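Local coordinates for tannase (Fusobacterium nucleatum subsp. nucleatum ATCC 25586, PDB 6YQ4), which probably hydrolyses gallotannins, detoxifying them for the bacterium, with an alpha/beta-hydrolase fold that binds a magnesium ion, at residues 319-322 with 327-330; 309-314 with 333-338. One frame throughout, in Å; residues are numbered along the deposited sequence.

Contact 1 (319-322 with 327-330)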
loop_
_atom_site.group_PDB
_atom_site.type_symbol
_atom_site.label_atom_id
_atom_site.label_comp_id
_atom_site.label_asym_id
_atom_site.label_seq_id
_atom_site.Cartn_x
_atom_site.Cartn_y
_atom_site.Cartn_z
ATOM N N LYS A 319 26.282 6.491 5.148
ATOM C CA LYS A 319 25.207 7.095 5.921
ATOM C C LYS A 319 25.423 6.855 7.411
ATOM O O LYS A 319 26.182 5.971 7.832
ATOM C CB LYS A 319 23.846 6.543 5.496
ATOM C CG LYS A 319 23.433 6.935 4.076
ATOM C CD LYS A 319 22.093 6.337 3.696
ATOM C CE LYS A 319 21.513 7.021 2.471
ATOM N NZ LYS A 319 20.016 6.929 2.463
ATOM N N ASP A 320 24.732 7.659 8.212
ATOM C CA ASP A 320 24.879 7.619 9.659
ATOM C C ASP A 320 24.036 6.489 10.239
ATOM O O ASP A 320 22.844 6.372 9.940
ATOM C CB ASP A 320 24.463 8.967 10.258
ATOM C CG ASP A 320 24.718 9.055 11.750
ATOM O OD1 ASP A 320 23.804 9.472 12.490
ATOM O OD2 ASP A 320 25.831 8.709 12.185
ATOM N N ILE A 321 24.658 5.639 11.051
ATOM C CA ILE A 321 23.915 4.667 11.844
ATOM C C ILE A 321 24.004 4.967 13.326
ATOM O O ILE A 321 23.262 4.357 14.112
ATOM C CB ILE A 321 24.375 3.218 11.560
ATOM C CG1 ILE A 321 25.775 2.960 12.129
ATOM C CG2 ILE A 321 24.323 2.906 10.062
ATOM C CD1 ILE A 321 26.158 1.501 12.120
ATOM N N SER A 322 24.865 5.908 13.717
ATOM C CA SER A 322 25.163 6.358 15.076
ATOM C C SER A 322 24.051 6.156 16.108
ATOM O O SER A 322 24.226 5.413 17.082
ATOM C CB SER A 322 25.559 7.836 15.004
ATOM O OG SER A 322 25.185 8.550 16.161
ATOM N N ALA A 327 22.097 -1.105 19.483
ATOM C CA ALA A 327 21.461 -2.378 19.171
ATOM C C ALA A 327 22.301 -3.263 18.247
ATOM O O ALA A 327 21.860 -4.367 17.896
ATOM C CB ALA A 327 20.084 -2.127 18.527
ATOM N N PHE A 328 23.488 -2.814 17.843
ATOM C CA PHE A 328 24.241 -3.453 16.774
ATOM C C PHE A 328 25.499 -4.121 17.319
ATOM O O PHE A 328 26.169 -3.581 18.210
ATOM C CB PHE A 328 24.644 -2.432 15.707
ATOM C CG PHE A 328 23.495 -1.908 14.897
ATOM C CD1 PHE A 328 22.248 -2.506 14.959
ATOM C CD2 PHE A 328 23.669 -0.819 14.063
ATOM C CE1 PHE A 328 21.191 -2.029 14.202
ATOM C CE2 PHE A 328 22.606 -0.325 13.307
ATOM C CZ PHE A 328 21.370 -0.935 13.376
ATOM N N THR A 329 25.827 -5.286 16.771
ATOM C CA THR A 329 27.160 -5.863 16.924
ATOM C C THR A 329 27.956 -5.537 15.670
ATOM O O THR A 329 27.639 -6.029 14.577
ATOM C CB THR A 329 27.132 -7.370 17.152
ATOM O OG1 THR A 329 26.332 -7.671 18.298
ATOM C CG2 THR A 329 28.553 -7.858 17.408
ATOM N N ILE A 330 28.987 -4.714 15.839
ATOM C CA ILE A 330 29.840 -4.241 14.758
ATOM C C ILE A 330 31.249 -4.744 15.009
ATOM O O ILE A 330 31.795 -4.540 16.097
ATOM C CB ILE A 330 29.830 -2.706 14.670
ATOM C CG1 ILE A 330 28.421 -2.214 14.349
ATOM C CG2 ILE A 330 30.858 -2.229 13.655
ATOM C CD1 ILE A 330 28.270 -0.731 14.420
#
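Ile321 and Phe328 face each other across backbones that stay well apart, their CA atoms 9.5 Å from one another, with the first in an irregular loop and the second on strand 328-330. The gap is bridged by side chains alone. Both CB atoms point toward the opposite backbone, and the touching is done by a single methyl, CD1 of Ile321. Ile321 CD1 comes to the edge of the Phe328 ring, close to its plane, 3.9 Å from Phe328 CD2; CE2 is slightly farther off. The same methyl meets a second partner: Ile321 CD1 and Ile330 CD1 approach tip to tip at 3.8 Å. Phe328 and Ile330 are two apart on the strand and so extend from the same side of it, where the loop methyl reaches both. This strand is the first of a two-stranded antiparallel hairpin separate from the large mixed sheet of the alpha/beta-hydrolase fold, and residues 319-322 belong to the loop that joins the end of helix 298-316 to this strand. In Ile321, CG1 sits between the backbone N and the carbonyl carbon (chi1 71°) and the chain then runs on extended (chi2 169°), which carries CD1 out to the strand. Ile321 also touches Leu315 of the helix, while the Phe328 ring continues onto Ile307 and Tyr343. Next to Ile321, Asp320 O accepts a hydrogen bond from Trp472 NE1.

Contact 2 (309-314 with 333-338); sequences NSANRA and NKVVAV
The carboxamide of Asn312 is set against the backbone of Val335 and grips it with two hydrogen bonds, one from each end of the amide. Val335 N donates to Asn312 OD1 at 2.8 Å, in the carbonyl plane and on a lone pair, with an N-H...O angle of 148°. The return bond, from Asn312 ND2 to Val335 O, is 2.9 Å long and straighter, at 166°; Val335 O receives it on a lone pair, and the acceptor lies near the amide plane of Asn312. Bonds at both ends fix the rotation of the amide and settle which end is oxygen and which nitrogen. With CG anti to the carbonyl carbon (chi1 -84°), the side chain swings from the flank of the helix toward the strand. Here helix 298-316 lies against the second strand of the hairpin 328-338, and one helical side chain takes up both polar backbone groups of a strand residue. Immediately beyond, Val336 and Ala337 both face Thr329 in a classic beta bulge. The Val335 side chain points back at the helix: its CB lies 3.4 Å from Asn312 OD1, and CG2 rests 4.2 Å from Ala311 CB, adding an apolar touch beside the amide. Val335 also packs on Arg308 and Leu315 of the same helix. Lys334 merely brushes the edge of the contact with its CB, and its amine bonds to Asn332 O.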
loop_
_atom_site.group_PDB
_atom_site.type_symbol
_atom_site.label_atom_id
_atom_site.label_comp_id
_atom_site.label_asym_id
_atom_site.label_seq_id
_atom_site.Cartn_x
_atom_site.Cartn_y
_atom_site.Cartn_z
ATOM N N ASN A 309 20.906 -6.052 7.280
ATOM C CA ASN A 309 21.160 -5.795 5.875
ATOM C C ASN A 309 20.947 -4.330 5.538
ATOM O O ASN A 309 21.728 -3.748 4.774
ATOM C CB ASN A 309 20.262 -6.679 5.016
ATOM C CG ASN A 309 20.778 -8.100 4.898
ATOM O OD1 ASN A 309 21.864 -8.454 5.406
ATOM N ND2 ASN A 309 19.999 -8.929 4.227
ATOM N N SER A 310 19.897 -3.717 6.098
ATOM C CA SER A 310 19.673 -2.289 5.894
ATOM C C SER A 310 20.845 -1.450 6.409
ATOM O O SER A 310 21.372 -0.599 5.684
ATOM C CB SER A 310 18.374 -1.852 6.572
ATOM O OG SER A 310 18.213 -0.438 6.463
ATOM N N ALA A 311 21.249 -1.652 7.676
ATOM C CA ALA A 311 22.353 -0.863 8.234
ATOM C C ALA A 311 23.676 -1.103 7.499
ATOM O O ALA A 311 24.505 -0.192 7.405
ATOM C CB ALA A 311 22.514 -1.156 9.721
ATOM N N ASN A 312 23.903 -2.304 6.968
ATOM C CA ASN A 312 25.155 -2.528 6.242
ATOM C C ASN A 312 25.171 -1.842 4.884
ATOM O O ASN A 312 26.235 -1.403 4.429
ATOM C CB ASN A 312 25.409 -4.012 6.084
ATOM C CG ASN A 312 26.069 -4.581 7.283
ATOM O OD1 ASN A 312 26.784 -3.862 7.999
ATOM N ND2 ASN A 312 25.825 -5.862 7.549
ATOM N N ARG A 313 24.017 -1.742 4.220
ATOM C CA ARG A 313 23.962 -0.940 3.007
ATOM C C ARG A 313 24.227 0.522 3.325
ATOM O O ARG A 313 24.962 1.201 2.598
ATOM C CB ARG A 313 22.613 -1.117 2.316
ATOM C CG ARG A 313 22.384 -0.195 1.117
ATOM C CD ARG A 313 21.220 -0.705 0.258
ATOM N NE ARG A 313 21.580 -1.935 -0.466
ATOM C CZ ARG A 313 21.109 -3.155 -0.190
ATOM N NH1 ARG A 313 21.501 -4.202 -0.910
ATOM N NH2 ARG A 313 20.243 -3.335 0.800
ATOM N N ALA A 314 23.653 1.018 4.424
ATOM C CA ALA A 314 23.871 2.407 4.815
ATOM C C ALA A 314 25.351 2.685 5.028
ATOM O O ALA A 314 25.884 3.683 4.531
ATOM C CB ALA A 314 23.075 2.728 6.078
ATOM N N ASN A 333 33.881 -3.059 11.115
ATOM C CA ASN A 333 32.998 -2.038 10.553
ATOM C C ASN A 333 31.936 -2.635 9.632
ATOM O O ASN A 333 31.525 -2.014 8.648
ATOM C CB ASN A 333 33.799 -0.955 9.832
ATOM C CG ASN A 333 33.895 0.316 10.644
ATOM O OD1 ASN A 333 32.930 1.081 10.737
ATOM N ND2 ASN A 333 35.058 0.546 11.253
ATOM N N LYS A 334 31.501 -3.856 9.936
ATOM C CA LYS A 334 30.265 -4.408 9.401
ATOM C C LYS A 334 29.356 -4.795 10.561
ATOM O O LYS A 334 29.822 -5.303 11.585
ATOM C CB LYS A 334 30.513 -5.625 8.495
ATOM C CG LYS A 334 31.251 -5.309 7.202
ATOM C CD LYS A 334 32.193 -6.436 6.800
ATOM C CE LYS A 334 33.417 -5.919 6.056
ATOM N NZ LYS A 334 34.636 -5.902 6.930
ATOM N N VAL A 335 28.064 -4.521 10.416
ATOM C CA VAL A 335 27.088 -5.022 11.380
ATOM C C VAL A 335 26.948 -6.523 11.165
ATOM O O VAL A 335 26.597 -6.967 10.068
ATOM C CB VAL A 335 25.741 -4.298 11.221
ATOM C CG1 VAL A 335 24.669 -4.918 12.118
ATOM C CG2 VAL A 335 25.905 -2.798 11.479
ATOM N N VAL A 336 27.246 -7.316 12.195
ATOM C CA VAL A 336 27.096 -8.768 12.104
ATOM C C VAL A 336 25.928 -9.306 12.919
ATOM O O VAL A 336 25.561 -10.477 12.742
ATOM C CB VAL A 336 28.397 -9.510 12.489
ATOM C CG1 VAL A 336 29.574 -9.040 11.620
ATOM C CG2 VAL A 336 28.713 -9.341 13.982
ATOM N N ALA A 337 25.313 -8.498 13.773
ATOM C CA ALA A 337 24.175 -8.937 14.568
ATOM C C ALA A 337 23.384 -7.705 14.981
ATOM O O ALA A 337 23.962 -6.635 15.191
ATOM C CB ALA A 337 24.607 -9.735 15.810
ATOM N N VAL A 338 22.063 -7.869 15.086
ATOM C CA VAL A 338 21.130 -6.798 15.460
ATOM C C VAL A 338 20.214 -7.324 16.554
ATOM O O VAL A 338 19.467 -8.281 16.328
ATOM C CB VAL A 338 20.281 -6.314 14.270
ATOM C CG1 VAL A 338 19.160 -5.388 14.750
ATOM C CG2 VAL A 338 21.145 -5.615 13.259
#

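How the contacts relate
The two contacts lie about 7 Å apart, centre to centre, away from the magnesium site. Contact 2 closes a longer excursion of the chain, and both segments of contact 1 fall inside it: helix 298-316 comes first, then loop 319-322, strand 328-330 and strand 335-338. The paired strands join them directly, with probable hydrogen bonds from Val336 N to Thr329 O (2.7 Å) and from Thr329 N to Ala337 O (2.8 Å). Phe328 links their apolar parts, its CE2 lying 3.7 Å from Ala311 CB. The hairpin thus sits at the periphery against helix 298-316, and Trp472, from the loop after edge strand 465-469, touches this helix as well as bonding to Asp320.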